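Local coordinates for protein 4-hydroxy-3-methylbut-2-enyl diphosphate reductase (Aquifex aeolicus, PDB 3DNF) that reduces (E)-4-hydroxy-3-methylbut-2-enyl diphosphate to isopentenyl and dimethylallyl diphosphate at an iron-sulfur cluster, the last step of the non-mevalonate isoprenoid pathway, at residues Val16-Glu24 and Ile40-Leu50; Leu27-Gly38 and Asn52-Gly60. All coordinates share one frame; numbering follows the deposited sequence. Where two conformers were deposited one is given.

Contact 1 (Val16-Glu24 and Ile40-Leu50); sequences VKRAVKLAE and IIHNPQEVNRL
Two neighbouring helices of an open alpha/beta domain, 14-26 and 44-53, are joined side by side by the Glu24-Arg49 salt bridge at one end and by Ile40 and Ile41, from the loop leading into the second helix, at the other. Their short segments run nearly parallel, 23° apart with axes 12.2 Å from each other, a spacing bridged mainly by side chains and by the loop before the second helix. Ile40 fills the interface: CG1 lies anti to its backbone N (chi1 -167°), which carries CD1 over the first helix, against Ala19 CB, Val20 CG2 and, at 4.1 Å, Ala23 CB. The two alanines let this methyl come close to the helix backbone. Beside it Ile41 CG2 meets Val16 CG1, although Ile41 has two conformers and the exact closeness is doubtful. Val16 lines the cluster pocket, so this end of the contact borders the active site; the adjacent His42 is predicted to bind the diphosphate substrate.

Farther along, the Arg49 guanidinium joins two carboxylates. With NE it donates almost straight to Glu46 OE1 (2.7 Å, 175°), and with NH2 to Glu46 OE2 (2.9 Å), a side-on grip within its own helix that fixes the rotation of the group. Trp269 of helix 268-281 also donates to Glu46 OE1. Across the interface NH2 and NH1 both reach Glu24 OE2, at 2.7 and 2.9 Å, end-on and along more bent bonds; this carboxylate stands almost perpendicular to the guanidinium. The shared arginine probably offsets the repulsion between the two acids. Val20 CG1 packs on the guanidinium edge, 3.5 Å from Arg49 NH2, and Leu50 CD2 abuts the Glu24 chain at CG, 3.7 Å away.

Contact 2 (Leu27-Gly38 and Asn52-Gly60); sequences LKESQGKVYTLG and NLGVFPSQG
Phe56, Ser58 and Leu27 give up the most surface here, and each meets the other segment in a different way. Lys33 extends its full chain across the Phe56 ring at about a right angle: CE lies over one face, 3.3 Å from CD2, and NZ stands 4.0 Å from the ring centroid, almost exactly on its normal, a cation-pi contact. With CG of Phe56 anti to the carbonyl carbon (chi1 -61°), one edge of the ring is brought to Val34 O. An alanine here removes the ring, and the Lys33 ammonium, without its aromatic partner, is likely to turn more freely. The Phe56 backbone is held twice, its N donating to Val34 O (2.8 Å) and its O accepting from Thr36 N.

Ser58 carries the pairing beyond Pro57, the last residue of strand 55-57. Its N donates to Thr36 O (2.9 Å), and its OG accepts from Gly38 N (3.1 Å), so one residue ties down two backbone polar groups; CB also packs against Tyr35 CD1.

At the far end Leu27 leans over the Schellman turn at Gly54, with CG 3.9 Å from Val55 CG2 and CD1 against Leu53 O. The positive phi of Gly54 suits a glycine, and Leu27 CD2 lies close to its carbonyl O. A water links Val34 N to Gly54 O. On the Val55 side of the sheet, Thr36 CG2 touches Val55 CG1 (3.6 Å). Through the backbone bonds, strands 34-36 and 55-57 pair in parallel as the two strands of a beta-alpha-beta unit, connected by helix 44-53, with 55-57 at the sheet edge.

How the contacts relate
Contact 1 is a buried interface of two helices and the loop leading into the second, bordering the cluster pocket; contact 2, its centre about 11 Å from that of contact 1, lies farther from the chain's centre and is only partly buried, at the edge of a parallel sheet. Both use helix 44-53: contact 1 takes its body, contact 2 its last two residues and the strand that follows. Their chemistry differs accordingly, side-chain packing and a charged network in the first, mostly backbone pairing with a cation-pi contact in the second. They meet where Leu50 O probably accepts from Val55 N, and where Val55 and Pro57 pack against Ala23 and Val47, seating the helices on the sheet.

Contact 1 (Val16-Glu24 and Ile40-Leu50)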
loop_
_atom_site.group_PDB
_atom_site.type_symbol
_atom_site.label_atom_id
_atom_site.label_comp_id
_atom_site.label_asym_id
_atom_site.label_seq_id
_atom_site.Cartn_x
_atom_site.Cartn_y
_atom_site.Cartn_z
ATOM N N VAL B 16 -15.139 -11.260 21.680
ATOM C CA VAL B 16 -15.624 -10.835 23.002
ATOM C C VAL B 16 -16.655 -11.851 23.548
ATOM O O VAL B 16 -16.655 -12.181 24.733
ATOM C CB VAL B 16 -16.174 -9.382 22.959
ATOM C CG1 VAL B 16 -17.000 -9.062 24.197
ATOM C CG2 VAL B 16 -15.017 -8.401 22.800
ATOM N N LYS B 17 -17.530 -12.321 22.673
ATOM C CA LYS B 17 -18.486 -13.361 23.014
ATOM C C LYS B 17 -17.731 -14.562 23.583
ATOM O O LYS B 17 -18.095 -15.083 24.619
ATOM C CB LYS B 17 -19.251 -13.809 21.758
ATOM C CG LYS B 17 -20.476 -13.032 21.421
ATOM C CD LYS B 17 -21.260 -13.792 20.359
ATOM C CE LYS B 17 -22.763 -13.577 20.508
ATOM N NZ LYS B 17 -23.323 -12.793 19.379
ATOM N N ARG B 18 -16.675 -14.968 22.895
ATOM C CA ARG B 18 -15.835 -16.107 23.291
ATOM C C ARG B 18 -15.165 -15.842 24.654
ATOM O O ARG B 18 -15.181 -16.725 25.533
ATOM C CB ARG B 18 -14.774 -16.355 22.214
ATOM C CG ARG B 18 -13.703 -17.341 22.591
ATOM C CD ARG B 18 -12.803 -17.613 21.396
ATOM N NE ARG B 18 -11.777 -18.602 21.737
ATOM C CZ ARG B 18 -10.608 -18.322 22.311
ATOM N NH1 ARG B 18 -10.302 -17.076 22.651
ATOM N NH2 ARG B 18 -9.752 -19.318 22.541
ATOM N N ALA B 19 -14.601 -14.640 24.837
ATOM C CA ALA B 19 -13.973 -14.268 26.135
ATOM C C ALA B 19 -14.974 -14.360 27.299
ATOM O O ALA B 19 -14.646 -14.901 28.375
ATOM C CB ALA B 19 -13.329 -12.901 26.071
ATOM N N VAL B 20 -16.189 -13.838 27.072
ATOM C CA VAL B 20 -17.261 -13.848 28.106
ATOM C C VAL B 20 -17.601 -15.281 28.504
ATOM O O VAL B 20 -17.708 -15.580 29.704
ATOM C CB VAL B 20 -18.492 -13.010 27.684
ATOM C CG1 VAL B 20 -19.692 -13.230 28.592
ATOM C CG2 VAL B 20 -18.124 -11.561 27.706
ATOM N N LYS B 21 -17.737 -16.123 27.487
ATOM C CA LYS B 21 -18.100 -17.519 27.684
ATOM C C LYS B 21 -16.974 -18.272 28.392
ATOM O O LYS B 21 -17.237 -19.049 29.300
ATOM C CB LYS B 21 -18.500 -18.196 26.367
ATOM C CG LYS B 21 -19.247 -19.503 26.602
ATOM C CD LYS B 21 -20.354 -19.738 25.588
ATOM C CE LYS B 21 -21.328 -20.821 26.083
ATOM N NZ LYS B 21 -22.042 -20.434 27.339
ATOM N N LEU B 22 -15.716 -17.998 28.037
ATOM C CA LEU B 22 -14.588 -18.622 28.727
ATOM C C LEU B 22 -14.555 -18.195 30.189
ATOM O O LEU B 22 -14.215 -18.967 31.073
ATOM C CB LEU B 22 -13.248 -18.224 28.062
ATOM C CG LEU B 22 -12.976 -18.889 26.703
ATOM C CD1 LEU B 22 -11.709 -18.350 26.098
ATOM C CD2 LEU B 22 -12.882 -20.432 26.797
ATOM N N ALA B 23 -14.883 -16.937 30.439
ATOM C CA ALA B 23 -14.893 -16.389 31.801
ATOM C C ALA B 23 -15.967 -17.111 32.621
ATOM O O ALA B 23 -15.717 -17.579 33.737
ATOM C CB ALA B 23 -15.197 -14.883 31.734
ATOM N N GLU B 24 -17.151 -17.231 32.043
ATOM C CA GLU B 24 -18.253 -17.877 32.749
ATOM C C GLU B 24 -17.908 -19.341 33.007
ATOM O O GLU B 24 -18.122 -19.871 34.146
ATOM C CB GLU B 24 -19.537 -17.703 31.961
ATOM C CG GLU B 24 -20.080 -16.251 31.949
ATOM C CD GLU B 24 -21.226 -16.088 30.923
ATOM O OE1 GLU B 24 -21.476 -17.018 30.111
ATOM O OE2 GLU B 24 -21.856 -15.009 30.884
ATOM N N ILE B 40 -13.863 -6.854 31.668
ATOM C CA ILE B 40 -13.765 -7.655 30.449
ATOM C C ILE B 40 -14.136 -6.871 29.175
ATOM O O ILE B 40 -13.668 -7.212 28.087
ATOM C CB ILE B 40 -14.634 -8.922 30.546
ATOM C CG1 ILE B 40 -14.274 -9.881 29.416
ATOM C CG2 ILE B 40 -16.102 -8.568 30.629
ATOM C CD1 ILE B 40 -14.545 -11.363 29.781
ATOM N N ILE B 41 -15.009 -5.885 29.342
ATOM C CA ILE B 41 -15.463 -4.974 28.282
ATOM C C ILE B 41 -15.829 -3.651 28.926
ATOM O O ILE B 41 -16.061 -3.595 30.150
ATOM C CB ILE B 41 -16.703 -5.504 27.492
ATOM C CG1 ILE B 41 -17.892 -5.836 28.419
ATOM C CG2 ILE B 41 -16.295 -6.676 26.589
ATOM C CD1 ILE B 41 -19.221 -5.694 27.724
ATOM N N HIS B 42 -15.900 -2.574 28.129
ATOM C CA HIS B 42 -16.332 -1.288 28.692
ATOM C C HIS B 42 -17.848 -1.172 28.668
ATOM O O HIS B 42 -18.427 -0.473 27.849
ATOM C CB HIS B 42 -15.637 -0.098 28.024
ATOM C CG HIS B 42 -14.165 -0.034 28.315
ATOM N ND1 HIS B 42 -13.587 -0.694 29.385
ATOM C CD2 HIS B 42 -13.154 0.616 27.686
ATOM C CE1 HIS B 42 -12.285 -0.467 29.394
ATOM N NE2 HIS B 42 -11.996 0.327 28.374
ATOM N N ASN B 43 -18.479 -1.888 29.582
ATOM C CA ASN B 43 -19.898 -1.854 29.790
ATOM C C ASN B 43 -20.105 -2.200 31.241
ATOM O O ASN B 43 -19.935 -3.380 31.630
ATOM C CB ASN B 43 -20.594 -2.861 28.877
ATOM C CG ASN B 43 -22.103 -2.780 28.956
ATOM O OD1 ASN B 43 -22.697 -2.661 30.033
ATOM N ND2 ASN B 43 -22.740 -2.836 27.795
ATOM N N PRO B 44 -20.394 -1.182 32.068
ATOM C CA PRO B 44 -20.614 -1.351 33.502
ATOM C C PRO B 44 -21.669 -2.401 33.854
ATOM O O PRO B 44 -21.475 -3.129 34.825
ATOM C CB PRO B 44 -21.070 0.051 33.952
ATOM C CG PRO B 44 -20.391 0.953 33.002
ATOM C CD PRO B 44 -20.498 0.247 31.681
ATOM N N GLN B 45 -22.768 -2.482 33.097
ATOM C CA GLN B 45 -23.834 -3.445 33.409
ATOM C C GLN B 45 -23.362 -4.877 33.145
ATOM O O GLN B 45 -23.644 -5.798 33.921
ATOM C CB GLN B 45 -25.076 -3.171 32.564
ATOM C CG GLN B 45 -25.919 -1.993 33.004
ATOM C CD GLN B 45 -27.274 -2.016 32.334
ATOM O OE1 GLN B 45 -28.274 -2.415 32.940
ATOM N NE2 GLN B 45 -27.307 -1.635 31.063
ATOM N N GLU B 46 -22.630 -5.073 32.058
ATOM C CA GLU B 46 -22.093 -6.409 31.776
ATOM C C GLU B 46 -21.033 -6.848 32.812
ATOM O O GLU B 46 -21.048 -7.992 33.306
ATOM C CB GLU B 46 -21.570 -6.500 30.342
ATOM C CG GLU B 46 -20.936 -7.882 29.948
ATOM C CD GLU B 46 -21.958 -9.016 29.804
ATOM O OE1 GLU B 46 -23.075 -8.910 30.335
ATOM O OE2 GLU B 46 -21.618 -10.024 29.157
ATOM N N VAL B 47 -20.101 -5.947 33.131
ATOM C CA VAL B 47 -19.136 -6.224 34.207
ATOM C C VAL B 47 -19.856 -6.531 35.516
ATOM O O VAL B 47 -19.489 -7.487 36.222
ATOM C CB VAL B 47 -18.125 -5.042 34.328
ATOM C CG1 VAL B 47 -17.203 -5.178 35.544
ATOM C CG2 VAL B 47 -17.357 -4.939 33.069
ATOM N N ASN B 48 -20.927 -5.789 35.816
ATOM C CA ASN B 48 -21.717 -6.062 37.020
ATOM C C ASN B 48 -22.372 -7.454 36.984
ATOM O O ASN B 48 -22.392 -8.162 37.997
ATOM C CB ASN B 48 -22.817 -5.025 37.218
ATOM C CG ASN B 48 -23.574 -5.241 38.483
ATOM O OD1 ASN B 48 -23.073 -4.943 39.558
ATOM N ND2 ASN B 48 -24.814 -5.739 38.377
ATOM N N ARG B 49 -22.918 -7.818 35.815
ATOM C CA ARG B 49 -23.583 -9.133 35.661
ATOM C C ARG B 49 -22.568 -10.224 35.976
ATOM O O ARG B 49 -22.838 -11.146 36.756
ATOM C CB ARG B 49 -24.080 -9.345 34.226
ATOM C CG ARG B 49 -24.787 -10.691 34.026
ATOM C CD ARG B 49 -25.151 -10.920 32.543
ATOM N NE ARG B 49 -23.955 -11.116 31.718
ATOM C CZ ARG B 49 -23.261 -12.258 31.656
ATOM N NH1 ARG B 49 -23.681 -13.320 32.345
ATOM N NH2 ARG B 49 -22.181 -12.328 30.893
ATOM N N LEU B 50 -21.363 -10.073 35.423
ATOM C CA LEU B 50 -20.347 -11.097 35.614
ATOM C C LEU B 50 -19.872 -11.079 37.071
ATOM O O LEU B 50 -19.626 -12.129 37.646
ATOM C CB LEU B 50 -19.163 -10.842 34.684
ATOM C CG LEU B 50 -19.353 -11.308 33.228
ATOM C CD1 LEU B 50 -18.288 -10.595 32.343
ATOM C CD2 LEU B 50 -19.255 -12.876 33.145
#

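Contact 2 (Leu27-Gly38 and Asn52-Gly60)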
loop_
_atom_site.group_PDB
_atom_site.type_symbol
_atom_site.label_atom_id
_atom_site.label_comp_id
_atom_site.label_asym_id
_atom_site.label_seq_id
_atom_site.Cartn_x
_atom_site.Cartn_y
_atom_site.Cartn_z
ATOM N N LEU B 27 -15.573 -20.666 36.053
ATOM C CA LEU B 27 -16.121 -20.824 37.410
ATOM C C LEU B 27 -16.220 -22.314 37.788
ATOM O O LEU B 27 -16.094 -22.618 38.947
ATOM C CB LEU B 27 -17.500 -20.182 37.481
ATOM C CG LEU B 27 -17.441 -18.639 37.439
ATOM C CD1 LEU B 27 -18.909 -18.198 37.127
ATOM C CD2 LEU B 27 -17.021 -18.113 38.773
ATOM N N LYS B 28 -16.447 -23.199 36.810
ATOM C CA LYS B 28 -16.660 -24.619 37.018
ATOM C C LYS B 28 -15.373 -25.398 37.215
ATOM O O LYS B 28 -15.412 -26.589 37.476
ATOM C CB LYS B 28 -17.482 -25.228 35.873
ATOM C CG LYS B 28 -18.968 -24.866 35.935
ATOM C CD LYS B 28 -19.706 -25.152 34.637
ATOM C CE LYS B 28 -21.210 -24.943 34.825
ATOM N NZ LYS B 28 -21.877 -24.981 33.491
ATOM N N GLU B 29 -14.229 -24.736 37.096
ATOM C CA GLU B 29 -12.919 -25.404 37.256
ATOM C C GLU B 29 -12.023 -24.637 38.233
ATOM O O GLU B 29 -10.883 -25.039 38.496
ATOM C CB GLU B 29 -12.195 -25.527 35.891
ATOM C CG GLU B 29 -11.967 -24.162 35.212
ATOM C CD GLU B 29 -11.156 -24.181 33.881
ATOM O OE1 GLU B 29 -10.075 -24.822 33.836
ATOM O OE2 GLU B 29 -11.590 -23.481 32.901
ATOM N N SER B 30 -12.524 -23.529 38.774
ATOM C CA SER B 30 -11.734 -22.681 39.644
ATOM C C SER B 30 -11.951 -22.896 41.137
ATOM O O SER B 30 -13.009 -22.555 41.700
ATOM C CB SER B 30 -11.989 -21.207 39.288
ATOM O OG SER B 30 -11.483 -20.952 37.977
ATOM N N GLN B 31 -10.925 -23.421 41.803
ATOM C CA GLN B 31 -10.973 -23.559 43.245
ATOM C C GLN B 31 -10.832 -22.236 43.979
ATOM O O GLN B 31 -11.310 -22.080 45.102
ATOM C CB GLN B 31 -9.897 -24.529 43.715
ATOM C CG GLN B 31 -10.070 -24.939 45.155
ATOM C CD GLN B 31 -9.255 -26.161 45.510
ATOM O OE1 GLN B 31 -9.781 -27.277 45.570
ATOM N NE2 GLN B 31 -7.963 -25.961 45.753
ATOM N N GLY B 32 -10.170 -21.269 43.331
ATOM C CA GLY B 32 -9.901 -19.975 43.936
ATOM C C GLY B 32 -10.832 -18.934 43.376
ATOM O O GLY B 32 -11.803 -19.278 42.662
ATOM N N LYS B 33 -10.537 -17.663 43.650
ATOM C CA LYS B 33 -11.401 -16.584 43.174
ATOM C C LYS B 33 -11.115 -16.302 41.682
ATOM O O LYS B 33 -9.942 -16.298 41.282
ATOM C CB LYS B 33 -11.157 -15.343 44.004
ATOM C CG LYS B 33 -11.991 -14.128 43.626
ATOM C CD LYS B 33 -12.101 -13.185 44.810
ATOM C CE LYS B 33 -12.750 -11.864 44.404
ATOM N NZ LYS B 33 -13.134 -11.053 45.584
ATOM N N VAL B 34 -12.176 -16.072 40.904
ATOM C CA VAL B 34 -12.052 -15.792 39.444
ATOM C C VAL B 34 -12.032 -14.297 39.114
ATOM O O VAL B 34 -12.984 -13.546 39.416
ATOM C CB VAL B 34 -13.180 -16.503 38.611
ATOM C CG1 VAL B 34 -13.000 -16.174 37.102
ATOM C CG2 VAL B 34 -13.175 -18.047 38.879
ATOM N N TYR B 35 -10.959 -13.898 38.414
ATOM C CA TYR B 35 -10.795 -12.495 37.998
ATOM C C TYR B 35 -10.603 -12.460 36.495
ATOM O O TYR B 35 -10.004 -13.356 35.905
ATOM C CB TYR B 35 -9.530 -11.904 38.578
ATOM C CG TYR B 35 -9.518 -11.726 40.063
ATOM C CD1 TYR B 35 -9.895 -10.535 40.627
ATOM C CD2 TYR B 35 -9.063 -12.760 40.892
ATOM C CE1 TYR B 35 -9.847 -10.342 42.019
ATOM C CE2 TYR B 35 -9.023 -12.591 42.249
ATOM C CZ TYR B 35 -9.406 -11.395 42.820
ATOM O OH TYR B 35 -9.351 -11.187 44.177
ATOM N N THR B 36 -11.097 -11.363 35.907
ATOM C CA THR B 36 -10.669 -10.952 34.583
ATOM C C THR B 36 -9.586 -9.935 34.855
ATOM O O THR B 36 -9.554 -9.258 35.905
ATOM C CB THR B 36 -11.857 -10.342 33.716
ATOM O OG1 THR B 36 -12.442 -9.208 34.370
ATOM C CG2 THR B 36 -12.936 -11.415 33.409
ATOM N N LEU B 37 -8.622 -9.897 33.959
ATOM C CA LEU B 37 -7.539 -8.935 34.111
ATOM C C LEU B 37 -7.999 -7.580 33.583
ATOM O O LEU B 37 -7.874 -7.296 32.376
ATOM C CB LEU B 37 -6.316 -9.419 33.344
ATOM C CG LEU B 37 -5.498 -10.552 33.928
ATOM C CD1 LEU B 37 -4.381 -10.913 32.920
ATOM C CD2 LEU B 37 -4.903 -10.105 35.273
ATOM N N GLY B 38 -8.536 -6.778 34.486
ATOM C CA GLY B 38 -9.266 -5.541 34.177
ATOM C C GLY B 38 -10.703 -5.920 33.803
ATOM O O GLY B 38 -11.003 -7.108 33.625
ATOM N N ASN B 52 -21.630 -10.421 39.672
ATOM C CA ASN B 52 -22.695 -11.146 40.405
ATOM C C ASN B 52 -22.577 -12.681 40.268
ATOM O O ASN B 52 -22.970 -13.427 41.164
ATOM C CB ASN B 52 -24.054 -10.622 39.976
ATOM C CG ASN B 52 -24.331 -9.239 40.549
ATOM O OD1 ASN B 52 -23.720 -8.849 41.545
ATOM N ND2 ASN B 52 -25.239 -8.512 39.945
ATOM N N LEU B 53 -22.029 -13.148 39.155
ATOM C CA LEU B 53 -21.732 -14.592 38.977
ATOM C C LEU B 53 -20.493 -15.093 39.693
ATOM O O LEU B 53 -20.295 -16.324 39.812
ATOM C CB LEU B 53 -21.541 -14.920 37.484
ATOM C CG LEU B 53 -22.691 -14.861 36.506
ATOM C CD1 LEU B 53 -22.185 -15.173 35.098
ATOM C CD2 LEU B 53 -23.825 -15.824 36.928
ATOM N N GLY B 54 -19.628 -14.176 40.115
ATOM C CA GLY B 54 -18.330 -14.512 40.700
ATOM C C GLY B 54 -17.101 -14.271 39.801
ATOM O O GLY B 54 -16.003 -14.776 40.081
ATOM N N VAL B 55 -17.297 -13.565 38.700
ATOM C CA VAL B 55 -16.193 -13.163 37.812
ATOM C C VAL B 55 -15.872 -11.678 38.056
ATOM O O VAL B 55 -16.619 -10.805 37.657
ATOM C CB VAL B 55 -16.541 -13.477 36.322
ATOM C CG1 VAL B 55 -15.444 -12.938 35.411
ATOM C CG2 VAL B 55 -16.767 -14.991 36.122
ATOM N N PHE B 56 -14.768 -11.425 38.760
ATOM C CA PHE B 56 -14.462 -10.087 39.268
ATOM C C PHE B 56 -13.450 -9.396 38.404
ATOM O O PHE B 56 -12.489 -9.993 37.998
ATOM C CB PHE B 56 -13.902 -10.182 40.691
ATOM C CG PHE B 56 -14.876 -10.802 41.688
ATOM C CD1 PHE B 56 -15.777 -9.993 42.357
ATOM C CD2 PHE B 56 -14.929 -12.185 41.897
ATOM C CE1 PHE B 56 -16.680 -10.512 43.266
ATOM C CE2 PHE B 56 -15.833 -12.717 42.810
ATOM C CZ PHE B 56 -16.709 -11.874 43.500
ATOM N N PRO B 57 -13.684 -8.102 38.126
ATOM C CA PRO B 57 -12.748 -7.299 37.370
ATOM C C PRO B 57 -11.580 -6.918 38.281
ATOM O O PRO B 57 -11.769 -6.201 39.270
ATOM C CB PRO B 57 -13.572 -6.075 37.016
ATOM C CG PRO B 57 -14.580 -5.959 38.062
ATOM C CD PRO B 57 -14.898 -7.349 38.511
ATOM N N SER B 58 -10.391 -7.406 37.962
ATOM C CA SER B 58 -9.232 -7.045 38.785
ATOM C C SER B 58 -8.949 -5.540 38.788
ATOM O O SER B 58 -9.174 -4.871 37.783
ATOM C CB SER B 58 -8.019 -7.883 38.448
ATOM O OG SER B 58 -7.415 -7.473 37.239
ATOM N N GLN B 59 -8.468 -5.014 39.914
ATOM C CA GLN B 59 -8.190 -3.581 40.021
ATOM C C GLN B 59 -6.684 -3.289 40.081
ATOM O O GLN B 59 -6.269 -2.169 39.806
ATOM C CB GLN B 59 -8.954 -2.947 41.194
ATOM C CG GLN B 59 -8.374 -3.123 42.575
ATOM C CD GLN B 59 -9.039 -2.204 43.635
ATOM O OE1 GLN B 59 -8.748 -1.014 43.727
ATOM N NE2 GLN B 59 -9.926 -2.764 44.408
ATOM N N GLY B 60 -5.892 -4.293 40.462
ATOM C CA GLY B 60 -4.441 -4.103 40.658
ATOM C C GLY B 60 -3.782 -5.477 40.563
ATOM O O GLY B 60 -3.841 -6.154 39.534
HETATM O O HOH W 1 -14.860 -16.333 42.047
#